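Local coordinates for protein actinorhodin polyketide putative beta-ketoacyl synthase 2 (Streptomyces coelicolor A3, PDB 1TQY) that serves as the chain length factor of actinorhodin biosynthesis, a beta-ketoacyl synthase relative that probably pairs with a ketosynthase subunit to set polyketide length, at residues L12-G17 and E251-H256; T54-I59 and S197-W202; G171-L176 and A392-R397; D220-P225 and G232-E237; R286-D291 and A405-R410. All coordinates share one frame; numbering follows the deposited sequence.

Contact 1 (L12-G17 and E251-H256); sequences LITGVG and EARGRH
R253 and R255, at the C-terminal end of helix 247-253, both reach T14 on strand 11-20 of the thiolase fold. Between them G254 closes the helix with a Schellman motif, its positive phi of 101° turning the chain out of the last helical turn. Hydrogen bonding across the contact is slight. R255 NH2 lies 2.7 Å from T14 O, but the N-H...O angle of 122° makes this a weak bond, and the oxygen sits oblique to the guanidinium. Packing falls to the same arginine. Its CG is anti to the backbone N and the chain bends at the next bond, which lays the side chain alongside T14, the two running in opposite senses; R255 CG is 3.8 Å from T14 CG2. The charged partner is outside: E245 OE2 forms a salt bridge with R253 NH2 and a hydrogen bond with T14 OG1, while R253 NH1 bonds to A94 O. Sharing that carboxylate, T14 OG1 lies near the R253 guanidinium plane, at its edge, 3.9 Å from NH2. One face of that guanidinium carries R255 CB, 3.3 Å above the plane and nearer its border than its centre.

Contact 2 (T54-I59 and S197-W202); sequences TLAGQI and SALDPW. With NA (sodium ion), chain K.
A56 is the first residue of 54-59 to meet the other segment. Its CB points at L199 and stops 4.1 Å from L199 CD2, a purely apolar touch. The strand here, 55-57, pairs antiparallel with 40-42, and A56 is held to G41 through the backbone. G57 follows and hands its backbone over to P235 and E237. Q58 then makes the closer approach: its CG is 3.6 Å from L199 CD1, so the two methyls of the leucine divide the work, CD2 for A56 and CD1 for Q58. The glutamine takes chi1 of -72°, with CG beside its own backbone N, and stays extended from there. Its aliphatic part therefore passes slantwise over the leucine, while the amide travels on to T44, whose N is bonded to Q58 OE1. The setting is the N-terminal half of the thiolase fold, where a sodium ion is bound close by. Q58 O coordinates it at 2.3 Å, joined by P21 O and waters, one of them also at 2.3 Å. One end of this residue is thus fixed by metal and the other by a backbone N-H. I59 completes the segment, its N bonded to E237 OE2. On the opposing segment, L199 also packs on W204, and D200 takes the N-cap of helix 201-208, where its OD1 accepts from G203 N; W202 meets an aromatic side chain of the partner subunit.

Contact 3 (G171-L176 and A392-R397); sequences GGLDAL and ALVLAR
L173 sits near the start of helix 171-185, one of the two buried helices in the middle layer of the five-layered thiolase fold, and packs here against V394 and A396 of strand 391-398. In active ketosynthases the nucleophilic cysteine lies at the start of the corresponding helix; chain length factors have a glutamine there. The axes of the helix and strand segments approach to 8.1 Å, their directions 126° apart, and this one leucine carries the helix side of the contact. Its two methyls take different partners. CD2 goes down onto the strand, 3.7 Å from A396 CB and 3.6 Å from V394 O, and lies 4.0 Å from the carbonyl carbon of L395, so it rests on main chain as much as on side chain. CD1 turns toward V394 CG1, at 4.0 Å. V394 has chi1 near 178°, which sets CG1 anti to its backbone N and presents that methyl to the leucine, the two side chains meeting at a slant. L173 itself has chi1 of -122°, away from the staggered positions, a rotation that may be the price of fitting both methyls to the strand. V350, on the other central helix 345-359, and S404 of strand 402-410 also pack on L173. The strand keeps its own pairing, V394 bonding to A406 through the backbone. With no hydrogen bond crossing from helix to strand, the contact is non-directional: shape and burial hold it, and the interlocking of one branched side chain with the strand makes the fit.

Contact 4 (D220-P225 and G232-E237); sequences DRAYLP and GYVPGE
Y223 takes chi1 of -177°, its CG anti to the backbone N, and this swings its ring across the backbone of Y233. At Y233 the side chain adopts the crowded position between backbone N and carbonyl carbon (chi1 74°), so its ring leads away and only the root of the side chain is offered. The ring atoms on one side of Y223 lie against that root: Y223 CE1 is 3.6 Å from Y233 CB, and Y223 CD1 is 3.6 Å from Y233 CA, which stands oblique to the ring. V234 N lies over one face of the same ring. Beside it V234 CG2 touches two residues at once, 3.6 Å from A222 CB and 3.7 Å from Y223 CB. A water accepts a hydrogen bond from L224 N at 3.0 Å. The hydroxyls bond beyond the two segments, Y223 OH to G306 O and Y233 OH to Y342 OH, and Y233 also packs on an aromatic side chain of the partner subunit. With no helix or strand in either segment, this is a long loop within the N-terminal half of the thiolase fold, just before strand 238-246, folded back on itself with its touching residues buried.

Contact 5 (R286-D291 and A405-R410); sequences RLALND and AAVLRR
A288 sends its methyl toward the strand, where it meets the A405 methyl from the side, CB to CB 3.8 Å. The A288 CB is also 3.8 Å from A405 O and therefore rests on the strand main chain as well as on its side chain. V407, two residues on and on the same face of the strand, comes up beside this pair. Its CG1 lies between the backbone N and the carbonyl carbon at chi1 of 35°, well short of a full stagger, and from there the methyl leans against the helix backbone: V407 CG1 is 3.3 Å from A288 O. The same methyl is 4.4 Å from A288 CB, so A288 is touched twice, A405 CB against its methyl, V407 CG1 against its carbonyl oxygen. Small residues let the segments come close, with their axes 7.4 Å apart and crossing at -35°, the helix running roughly along the strand. In the five-layered thiolase fold, helix 281-292 is an outer helix covering strand 402-410. The strand's alternate residues face the other way, L408 packing on V350 and L354 of the buried helix 345-359. The next strand, 260-269, adds A266 against A288. Polar ties lie at the margins of the apolar patch: R409 NH2 bonds to A292 O at the end of the helix, while D291 OD2 makes a salt bridge with R180 and accepts a hydrogen bond from C265 N.

How the contacts relate
Contact 3 lies deepest, its centre about 8 Å from that of the chain; contact 1 lies about 21 Å out and is only partly buried. Contacts 3 and 5 share a framework: strands 391-398 and 402-410 are neighbours, joined by V394 N to A406 O and A392 O to L408 N, and the buried and outer helices pack on opposite faces of them. Contacts 2 and 4 also touch, through G57 N to P235 O and S197 OG to E237 OE1, beside the subunit interface. Chemistry follows place: apolar packing between helix and strand in 3 and 5 and largely between loops in 2 and 4, which add a sodium ion and a water; arginines in contact 1.

Contact 1 (L12-G17 and E251-H256)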
# COMPACT_ATOMS: atom_id res chain seq x y z
N LEU B 12 -7.23 -5.28 21.22
CA LEU B 12 -8.41 -4.47 21.53
C LEU B 12 -8.42 -3.13 20.81
O LEU B 12 -7.37 -2.63 20.39
CB LEU B 12 -8.48 -4.23 23.04
CG LEU B 12 -8.35 -5.46 23.95
CD1 LEU B 12 -8.25 -5.01 25.39
CD2 LEU B 12 -9.54 -6.38 23.75
N ILE B 13 -9.61 -2.57 20.65
CA ILE B 13 -9.81 -1.27 20.02
C ILE B 13 -10.04 -0.37 21.24
O ILE B 13 -11.11 -0.41 21.85
CB ILE B 13 -11.10 -1.22 19.16
CG1 ILE B 13 -11.20 -2.45 18.25
CG2 ILE B 13 -11.14 0.09 18.36
CD1 ILE B 13 -10.19 -2.49 17.15
N THR B 14 -9.05 0.44 21.59
CA THR B 14 -9.16 1.31 22.76
C THR B 14 -9.56 2.75 22.45
O THR B 14 -10.10 3.44 23.31
CB THR B 14 -7.84 1.35 23.54
OG1 THR B 14 -6.77 1.67 22.65
CG2 THR B 14 -7.56 -0.00 24.19
N GLY B 15 -9.30 3.19 21.23
CA GLY B 15 -9.65 4.54 20.87
C GLY B 15 -10.08 4.68 19.42
O GLY B 15 -9.52 4.03 18.54
N VAL B 16 -11.09 5.50 19.17
CA VAL B 16 -11.55 5.69 17.80
C VAL B 16 -11.64 7.16 17.44
O VAL B 16 -11.81 8.02 18.30
CB VAL B 16 -12.93 5.00 17.57
CG1 VAL B 16 -12.87 3.55 18.05
CG2 VAL B 16 -14.03 5.77 18.29
N GLY B 17 -11.47 7.45 16.15
CA GLY B 17 -11.55 8.81 15.66
C GLY B 17 -12.31 8.82 14.35
O GLY B 17 -11.86 8.21 13.38
N GLU B 251 -3.96 -3.04 29.66
CA GLU B 251 -4.27 -3.01 31.09
C GLU B 251 -3.09 -2.49 31.90
O GLU B 251 -3.27 -1.75 32.87
CB GLU B 251 -4.68 -4.39 31.59
CG GLU B 251 -6.17 -4.51 31.83
CD GLU B 251 -6.50 -5.29 33.10
OE1 GLU B 251 -5.90 -4.99 34.15
OE2 GLU B 251 -7.37 -6.19 33.03
N ALA B 252 -1.88 -2.87 31.50
CA ALA B 252 -0.67 -2.44 32.18
C ALA B 252 -0.53 -0.92 32.04
O ALA B 252 -0.01 -0.25 32.94
CB ALA B 252 0.54 -3.13 31.58
N ARG B 253 -1.00 -0.40 30.92
CA ARG B 253 -0.95 1.03 30.61
C ARG B 253 -1.96 1.79 31.48
O ARG B 253 -1.85 3.00 31.65
CB ARG B 253 -1.28 1.23 29.12
CG ARG B 253 -1.35 2.67 28.64
CD ARG B 253 -1.19 2.76 27.13
NE ARG B 253 -2.40 2.40 26.39
CZ ARG B 253 -3.50 3.14 26.37
NH1 ARG B 253 -3.55 4.27 27.05
NH2 ARG B 253 -4.56 2.75 25.67
N GLY B 254 -2.91 1.06 32.03
CA GLY B 254 -3.93 1.67 32.86
C GLY B 254 -5.22 1.87 32.09
O GLY B 254 -6.18 2.46 32.59
N ARG B 255 -5.24 1.36 30.86
CA ARG B 255 -6.40 1.45 29.99
C ARG B 255 -7.18 0.15 30.12
O ARG B 255 -6.86 -0.84 29.47
CB ARG B 255 -5.95 1.65 28.53
CG ARG B 255 -7.08 1.74 27.52
CD ARG B 255 -7.93 2.97 27.73
NE ARG B 255 -9.03 3.07 26.77
CZ ARG B 255 -9.91 4.06 26.74
NH1 ARG B 255 -9.82 5.05 27.62
NH2 ARG B 255 -10.88 4.08 25.84
N HIS B 256 -8.19 0.16 30.98
CA HIS B 256 -9.02 -1.03 31.21
C HIS B 256 -10.34 -0.94 30.47
O HIS B 256 -11.18 -1.84 30.54
CB HIS B 256 -9.30 -1.21 32.70
CG HIS B 256 -8.08 -1.22 33.56
ND1 HIS B 256 -7.33 -0.09 33.80
CD2 HIS B 256 -7.45 -2.23 34.20
CE1 HIS B 256 -6.30 -0.40 34.56
NE2 HIS B 256 -6.34 -1.69 34.81

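Contact 2 (T54-I59 and S197-W202)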
# COMPACT_ATOMS: atom_id res chain seq x y z
N THR B 54 -23.77 13.75 -9.52
CA THR B 54 -23.72 15.03 -8.82
C THR B 54 -23.82 14.95 -7.31
O THR B 54 -23.70 15.96 -6.62
CB THR B 54 -24.88 15.93 -9.28
OG1 THR B 54 -26.12 15.31 -8.93
CG2 THR B 54 -24.82 16.15 -10.78
N LEU B 55 -24.05 13.75 -6.79
CA LEU B 55 -24.19 13.59 -5.35
C LEU B 55 -22.97 12.95 -4.70
O LEU B 55 -22.34 12.08 -5.28
CB LEU B 55 -25.43 12.73 -5.05
CG LEU B 55 -26.80 13.30 -5.39
CD1 LEU B 55 -27.86 12.31 -4.92
CD2 LEU B 55 -27.01 14.65 -4.70
N ALA B 56 -22.66 13.40 -3.48
CA ALA B 56 -21.52 12.88 -2.74
C ALA B 56 -21.64 13.16 -1.25
O ALA B 56 -22.41 14.03 -0.83
CB ALA B 56 -20.22 13.48 -3.26
N GLY B 57 -20.90 12.39 -0.46
CA GLY B 57 -20.90 12.57 0.98
C GLY B 57 -19.78 13.53 1.34
O GLY B 57 -18.63 13.12 1.52
N GLN B 58 -20.10 14.82 1.45
CA GLN B 58 -19.10 15.81 1.80
C GLN B 58 -19.08 16.13 3.28
O GLN B 58 -20.11 16.07 3.95
CB GLN B 58 -19.36 17.13 1.07
CG GLN B 58 -19.06 17.14 -0.40
CD GLN B 58 -19.43 18.47 -1.04
OE1 GLN B 58 -19.26 18.66 -2.24
NE2 GLN B 58 -19.93 19.40 -0.23
N ILE B 59 -17.90 16.47 3.78
CA ILE B 59 -17.73 16.89 5.16
C ILE B 59 -17.63 18.40 5.00
O ILE B 59 -16.68 18.90 4.42
CB ILE B 59 -16.43 16.33 5.76
CG1 ILE B 59 -16.52 14.81 5.90
CG2 ILE B 59 -16.18 16.99 7.13
CD1 ILE B 59 -15.28 14.16 6.48
N SER B 197 -10.54 10.93 -0.00
CA SER B 197 -11.25 12.11 -0.47
C SER B 197 -10.80 12.35 -1.90
O SER B 197 -9.61 12.44 -2.17
CB SER B 197 -10.91 13.34 0.37
OG SER B 197 -11.64 14.46 -0.12
N ALA B 198 -11.75 12.43 -2.82
CA ALA B 198 -11.42 12.66 -4.21
C ALA B 198 -12.51 13.54 -4.80
O ALA B 198 -13.13 13.20 -5.81
CB ALA B 198 -11.34 11.35 -4.96
N LEU B 199 -12.74 14.68 -4.15
CA LEU B 199 -13.77 15.61 -4.55
C LEU B 199 -13.30 16.81 -5.36
O LEU B 199 -13.66 17.95 -5.06
CB LEU B 199 -14.54 16.08 -3.31
CG LEU B 199 -15.26 14.95 -2.59
CD1 LEU B 199 -16.02 15.50 -1.40
CD2 LEU B 199 -16.22 14.26 -3.57
N ASP B 200 -12.49 16.55 -6.37
CA ASP B 200 -12.00 17.59 -7.26
C ASP B 200 -12.56 17.12 -8.60
O ASP B 200 -12.97 15.97 -8.72
CB ASP B 200 -10.48 17.60 -7.32
CG ASP B 200 -9.92 16.35 -7.94
OD1 ASP B 200 -9.48 16.40 -9.11
OD2 ASP B 200 -9.94 15.31 -7.25
N PRO B 201 -12.57 17.99 -9.61
CA PRO B 201 -13.11 17.57 -10.91
C PRO B 201 -12.51 16.27 -11.49
O PRO B 201 -13.25 15.42 -11.96
CB PRO B 201 -12.82 18.77 -11.80
CG PRO B 201 -12.86 19.93 -10.83
CD PRO B 201 -12.10 19.39 -9.66
N TRP B 202 -11.19 16.13 -11.46
CA TRP B 202 -10.55 14.93 -12.01
C TRP B 202 -10.88 13.70 -11.18
O TRP B 202 -11.28 12.66 -11.72
CB TRP B 202 -9.03 15.13 -12.09
CG TRP B 202 -8.30 14.09 -12.94
CD1 TRP B 202 -8.85 13.16 -13.79
CD2 TRP B 202 -6.88 13.90 -13.02
NE1 TRP B 202 -7.86 12.41 -14.38
CE2 TRP B 202 -6.64 12.84 -13.92
CE3 TRP B 202 -5.78 14.53 -12.40
CZ2 TRP B 202 -5.35 12.39 -14.24
CZ3 TRP B 202 -4.48 14.07 -12.72
CH2 TRP B 202 -4.29 13.01 -13.63
NA NA K . -22.04 16.43 5.15
O HOH W 1 -24.20 16.85 5.92
O HOH W 2 -22.95 17.59 2.55
O HOH W 3 -21.10 17.49 6.45

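Contact 3 (G171-L176 and A392-R397)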
# COMPACT_ATOMS: atom_id res chain seq x y z
N GLY B 171 -9.21 -2.20 1.28
CA GLY B 171 -7.99 -1.83 1.97
C GLY B 171 -8.10 -1.48 3.44
O GLY B 171 -7.27 -1.92 4.24
N GLY B 172 -9.10 -0.67 3.79
CA GLY B 172 -9.31 -0.26 5.16
C GLY B 172 -9.40 -1.41 6.13
O GLY B 172 -8.82 -1.35 7.22
N LEU B 173 -10.11 -2.47 5.76
CA LEU B 173 -10.25 -3.64 6.63
C LEU B 173 -8.92 -4.38 6.64
O LEU B 173 -8.46 -4.82 7.69
CB LEU B 173 -11.37 -4.55 6.12
CG LEU B 173 -12.51 -4.83 7.11
CD1 LEU B 173 -13.05 -3.51 7.61
CD2 LEU B 173 -13.63 -5.65 6.45
N ASP B 174 -8.30 -4.51 5.47
CA ASP B 174 -7.02 -5.17 5.36
C ASP B 174 -5.98 -4.49 6.24
O ASP B 174 -5.14 -5.16 6.85
CB ASP B 174 -6.55 -5.18 3.90
CG ASP B 174 -7.33 -6.16 3.04
OD1 ASP B 174 -7.21 -6.08 1.79
OD2 ASP B 174 -8.06 -7.01 3.59
N ALA B 175 -6.03 -3.16 6.31
CA ALA B 175 -5.08 -2.39 7.12
C ALA B 175 -5.23 -2.80 8.59
O ALA B 175 -4.24 -3.04 9.28
CB ALA B 175 -5.34 -0.88 6.95
N LEU B 176 -6.47 -2.86 9.04
CA LEU B 176 -6.81 -3.24 10.41
C LEU B 176 -6.32 -4.65 10.71
O LEU B 176 -5.81 -4.93 11.79
CB LEU B 176 -8.32 -3.15 10.61
CG LEU B 176 -8.88 -1.92 11.32
CD1 LEU B 176 -7.99 -0.71 11.11
CD2 LEU B 176 -10.29 -1.66 10.81
N ALA B 392 -19.96 -9.23 15.96
CA ALA B 392 -20.33 -8.66 14.69
C ALA B 392 -19.33 -9.04 13.61
O ALA B 392 -18.14 -9.19 13.90
CB ALA B 392 -20.40 -7.14 14.81
N LEU B 393 -19.83 -9.23 12.39
CA LEU B 393 -18.98 -9.53 11.25
C LEU B 393 -19.05 -8.29 10.36
O LEU B 393 -20.14 -7.76 10.11
CB LEU B 393 -19.49 -10.76 10.46
CG LEU B 393 -18.77 -11.01 9.12
CD1 LEU B 393 -17.37 -11.53 9.37
CD2 LEU B 393 -19.56 -12.01 8.25
N VAL B 394 -17.89 -7.81 9.91
CA VAL B 394 -17.81 -6.63 9.04
C VAL B 394 -17.21 -7.10 7.72
O VAL B 394 -16.21 -7.82 7.70
CB VAL B 394 -16.92 -5.52 9.66
CG1 VAL B 394 -16.82 -4.32 8.71
CG2 VAL B 394 -17.52 -5.06 10.99
N LEU B 395 -17.82 -6.68 6.62
CA LEU B 395 -17.40 -7.08 5.28
C LEU B 395 -17.04 -5.89 4.39
O LEU B 395 -17.67 -4.83 4.49
CB LEU B 395 -18.52 -7.85 4.60
CG LEU B 395 -19.01 -9.08 5.36
CD1 LEU B 395 -20.11 -9.77 4.58
CD2 LEU B 395 -17.82 -10.01 5.57
N ALA B 396 -16.07 -6.06 3.51
CA ALA B 396 -15.70 -4.99 2.60
C ALA B 396 -15.16 -5.60 1.33
O ALA B 396 -14.48 -6.62 1.38
CB ALA B 396 -14.64 -4.09 3.23
N ARG B 397 -15.49 -5.02 0.19
CA ARG B 397 -14.94 -5.54 -1.06
C ARG B 397 -14.28 -4.41 -1.79
O ARG B 397 -14.64 -3.25 -1.62
CB ARG B 397 -16.01 -6.14 -1.96
CG ARG B 397 -16.81 -7.23 -1.33
CD ARG B 397 -18.28 -6.89 -1.44
NE ARG B 397 -18.88 -7.59 -2.55
CZ ARG B 397 -20.12 -7.40 -2.99
NH1 ARG B 397 -20.93 -6.51 -2.42
NH2 ARG B 397 -20.55 -8.13 -3.99

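Contact 4 (D220-P225 and G232-E237)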
# COMPACT_ATOMS: atom_id res chain seq x y z
N ASP B 220 -31.86 11.37 -0.64
CA ASP B 220 -32.45 10.35 0.21
C ASP B 220 -32.62 9.03 -0.52
O ASP B 220 -32.85 8.00 0.10
CB ASP B 220 -33.83 10.77 0.73
CG ASP B 220 -33.80 12.07 1.49
OD1 ASP B 220 -32.94 12.23 2.38
OD2 ASP B 220 -34.66 12.92 1.19
N ARG B 221 -32.53 9.07 -1.85
CA ARG B 221 -32.73 7.85 -2.63
C ARG B 221 -31.72 7.66 -3.75
O ARG B 221 -32.09 7.44 -4.90
CB ARG B 221 -34.14 7.85 -3.22
CG ARG B 221 -35.27 7.82 -2.20
CD ARG B 221 -36.19 6.65 -2.50
NE ARG B 221 -35.80 5.46 -1.79
CZ ARG B 221 -36.17 4.22 -2.10
NH1 ARG B 221 -36.96 4.00 -3.14
NH2 ARG B 221 -35.76 3.20 -1.35
N ALA B 222 -30.44 7.72 -3.41
CA ALA B 222 -29.40 7.56 -4.41
C ALA B 222 -28.50 6.36 -4.11
O ALA B 222 -28.05 5.67 -5.02
CB ALA B 222 -28.56 8.83 -4.49
N TYR B 223 -28.23 6.14 -2.84
CA TYR B 223 -27.39 5.03 -2.44
C TYR B 223 -28.28 4.07 -1.68
O TYR B 223 -28.53 4.24 -0.49
CB TYR B 223 -26.23 5.55 -1.58
CG TYR B 223 -25.24 4.50 -1.15
CD1 TYR B 223 -25.03 3.34 -1.90
CD2 TYR B 223 -24.47 4.69 -0.00
CE1 TYR B 223 -24.09 2.39 -1.50
CE2 TYR B 223 -23.53 3.75 0.40
CZ TYR B 223 -23.35 2.60 -0.36
OH TYR B 223 -22.41 1.68 0.04
N LEU B 224 -28.75 3.06 -2.39
CA LEU B 224 -29.68 2.09 -1.83
C LEU B 224 -29.23 0.64 -1.93
O LEU B 224 -29.79 -0.15 -2.68
CB LEU B 224 -31.03 2.27 -2.54
CG LEU B 224 -31.60 3.70 -2.52
CD1 LEU B 224 -32.84 3.78 -3.41
CD2 LEU B 224 -31.93 4.10 -1.10
N PRO B 225 -28.20 0.26 -1.16
CA PRO B 225 -27.74 -1.13 -1.22
C PRO B 225 -28.81 -2.14 -0.79
O PRO B 225 -29.45 -1.97 0.24
CB PRO B 225 -26.52 -1.13 -0.29
CG PRO B 225 -26.86 -0.08 0.72
CD PRO B 225 -27.43 1.03 -0.16
N GLY B 232 -26.39 2.24 -8.14
CA GLY B 232 -25.04 2.76 -8.01
C GLY B 232 -24.78 3.31 -6.62
O GLY B 232 -25.72 3.59 -5.88
N TYR B 233 -23.51 3.45 -6.25
CA TYR B 233 -23.19 3.97 -4.94
C TYR B 233 -22.89 5.46 -5.03
O TYR B 233 -22.61 5.98 -6.11
CB TYR B 233 -21.98 3.22 -4.34
CG TYR B 233 -20.64 3.56 -4.95
CD1 TYR B 233 -19.87 4.62 -4.45
CD2 TYR B 233 -20.13 2.82 -6.02
CE1 TYR B 233 -18.62 4.92 -5.00
CE2 TYR B 233 -18.89 3.11 -6.58
CZ TYR B 233 -18.13 4.16 -6.06
OH TYR B 233 -16.89 4.44 -6.59
N VAL B 234 -23.00 6.14 -3.89
CA VAL B 234 -22.69 7.56 -3.83
C VAL B 234 -21.30 7.67 -3.17
O VAL B 234 -21.08 7.09 -2.12
CB VAL B 234 -23.73 8.33 -2.96
CG1 VAL B 234 -23.25 9.77 -2.74
CG2 VAL B 234 -25.10 8.36 -3.68
N PRO B 235 -20.35 8.37 -3.81
CA PRO B 235 -19.00 8.53 -3.26
C PRO B 235 -19.06 9.42 -2.01
O PRO B 235 -19.99 10.22 -1.85
CB PRO B 235 -18.24 9.26 -4.36
CG PRO B 235 -19.06 9.02 -5.59
CD PRO B 235 -20.47 9.04 -5.11
N GLY B 236 -18.08 9.29 -1.13
CA GLY B 236 -18.03 10.12 0.06
C GLY B 236 -16.58 10.40 0.40
O GLY B 236 -15.70 9.83 -0.23
N GLU B 237 -16.32 11.27 1.37
CA GLU B 237 -14.95 11.56 1.78
C GLU B 237 -14.92 11.37 3.28
O GLU B 237 -15.93 11.60 3.95
CB GLU B 237 -14.54 13.00 1.43
CG GLU B 237 -15.17 14.06 2.33
CD GLU B 237 -14.74 15.49 1.97
OE1 GLU B 237 -13.67 15.68 1.34
OE2 GLU B 237 -15.47 16.44 2.35
O HOH W 4 -27.88 2.74 -5.29

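Contact 5 (R286-D291 and A405-R410)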
# COMPACT_ATOMS: atom_id res chain seq x y z
N ARG B 286 -15.76 -17.25 6.16
CA ARG B 286 -15.46 -18.46 6.92
C ARG B 286 -14.03 -18.47 7.44
O ARG B 286 -13.75 -19.06 8.49
CB ARG B 286 -15.70 -19.71 6.08
CG ARG B 286 -17.12 -19.92 5.67
CD ARG B 286 -17.23 -21.11 4.72
NE ARG B 286 -18.61 -21.27 4.30
CZ ARG B 286 -19.58 -21.77 5.07
NH1 ARG B 286 -19.31 -22.18 6.30
NH2 ARG B 286 -20.82 -21.83 4.60
N LEU B 287 -13.12 -17.85 6.70
CA LEU B 287 -11.73 -17.79 7.12
C LEU B 287 -11.65 -16.90 8.36
O LEU B 287 -11.02 -17.24 9.35
CB LEU B 287 -10.85 -17.23 6.00
CG LEU B 287 -9.87 -18.18 5.31
CD1 LEU B 287 -10.40 -19.60 5.30
CD2 LEU B 287 -9.60 -17.67 3.90
N ALA B 288 -12.32 -15.75 8.29
CA ALA B 288 -12.33 -14.82 9.40
C ALA B 288 -12.96 -15.45 10.65
O ALA B 288 -12.48 -15.24 11.76
CB ALA B 288 -13.07 -13.53 9.02
N LEU B 289 -14.04 -16.20 10.47
CA LEU B 289 -14.70 -16.84 11.61
C LEU B 289 -13.81 -17.88 12.28
O LEU B 289 -13.83 -18.02 13.50
CB LEU B 289 -16.01 -17.50 11.17
CG LEU B 289 -17.17 -16.55 10.85
CD1 LEU B 289 -18.37 -17.37 10.39
CD2 LEU B 289 -17.53 -15.74 12.09
N ASN B 290 -13.03 -18.61 11.47
CA ASN B 290 -12.12 -19.63 11.99
C ASN B 290 -10.99 -19.02 12.80
O ASN B 290 -10.59 -19.54 13.84
CB ASN B 290 -11.49 -20.43 10.86
CG ASN B 290 -12.41 -21.48 10.30
OD1 ASN B 290 -12.98 -22.28 11.04
ND2 ASN B 290 -12.55 -21.50 8.97
N ASP B 291 -10.46 -17.93 12.27
CA ASP B 291 -9.37 -17.21 12.90
C ASP B 291 -9.86 -16.77 14.28
O ASP B 291 -9.11 -16.84 15.26
CB ASP B 291 -9.01 -16.00 12.03
CG ASP B 291 -7.81 -15.23 12.54
OD1 ASP B 291 -6.96 -15.83 13.23
OD2 ASP B 291 -7.72 -14.03 12.24
N ALA B 405 -12.94 -9.59 5.43
CA ALA B 405 -13.88 -9.84 6.50
C ALA B 405 -13.20 -9.68 7.85
O ALA B 405 -12.02 -10.00 8.01
CB ALA B 405 -14.46 -11.24 6.36
N ALA B 406 -13.95 -9.20 8.83
CA ALA B 406 -13.41 -8.98 10.16
C ALA B 406 -14.46 -9.28 11.21
O ALA B 406 -15.61 -8.84 11.11
CB ALA B 406 -12.96 -7.54 10.30
N VAL B 407 -14.08 -10.06 12.21
CA VAL B 407 -15.03 -10.39 13.27
C VAL B 407 -14.64 -9.66 14.55
O VAL B 407 -13.48 -9.69 14.97
CB VAL B 407 -15.10 -11.93 13.48
CG1 VAL B 407 -13.75 -12.54 13.25
CG2 VAL B 407 -15.62 -12.25 14.88
N LEU B 408 -15.61 -9.00 15.16
CA LEU B 408 -15.39 -8.23 16.39
C LEU B 408 -16.20 -8.80 17.54
O LEU B 408 -17.24 -9.42 17.33
CB LEU B 408 -15.80 -6.77 16.17
CG LEU B 408 -15.17 -6.04 14.98
CD1 LEU B 408 -15.78 -4.67 14.86
CD2 LEU B 408 -13.67 -5.94 15.18
N ARG B 409 -15.72 -8.58 18.77
CA ARG B 409 -16.43 -9.06 19.95
C ARG B 409 -16.62 -7.95 20.97
O ARG B 409 -15.79 -7.06 21.10
CB ARG B 409 -15.67 -10.19 20.63
CG ARG B 409 -15.63 -11.49 19.87
CD ARG B 409 -15.72 -12.65 20.84
NE ARG B 409 -15.48 -13.92 20.17
CZ ARG B 409 -14.29 -14.32 19.74
NH1 ARG B 409 -13.22 -13.55 19.92
NH2 ARG B 409 -14.16 -15.48 19.11
N ARG B 410 -17.73 -8.04 21.71
CA ARG B 410 -18.06 -7.07 22.75
C ARG B 410 -17.00 -7.17 23.84
O ARG B 410 -16.61 -8.27 24.23
CB ARG B 410 -19.42 -7.42 23.36
CG ARG B 410 -20.36 -6.24 23.62
CD ARG B 410 -19.84 -5.24 24.66
NE ARG B 410 -18.82 -4.33 24.14
CZ ARG B 410 -18.40 -3.24 24.78
NH1 ARG B 410 -18.91 -2.93 25.96
NH2 ARG B 410 -17.47 -2.48 24.24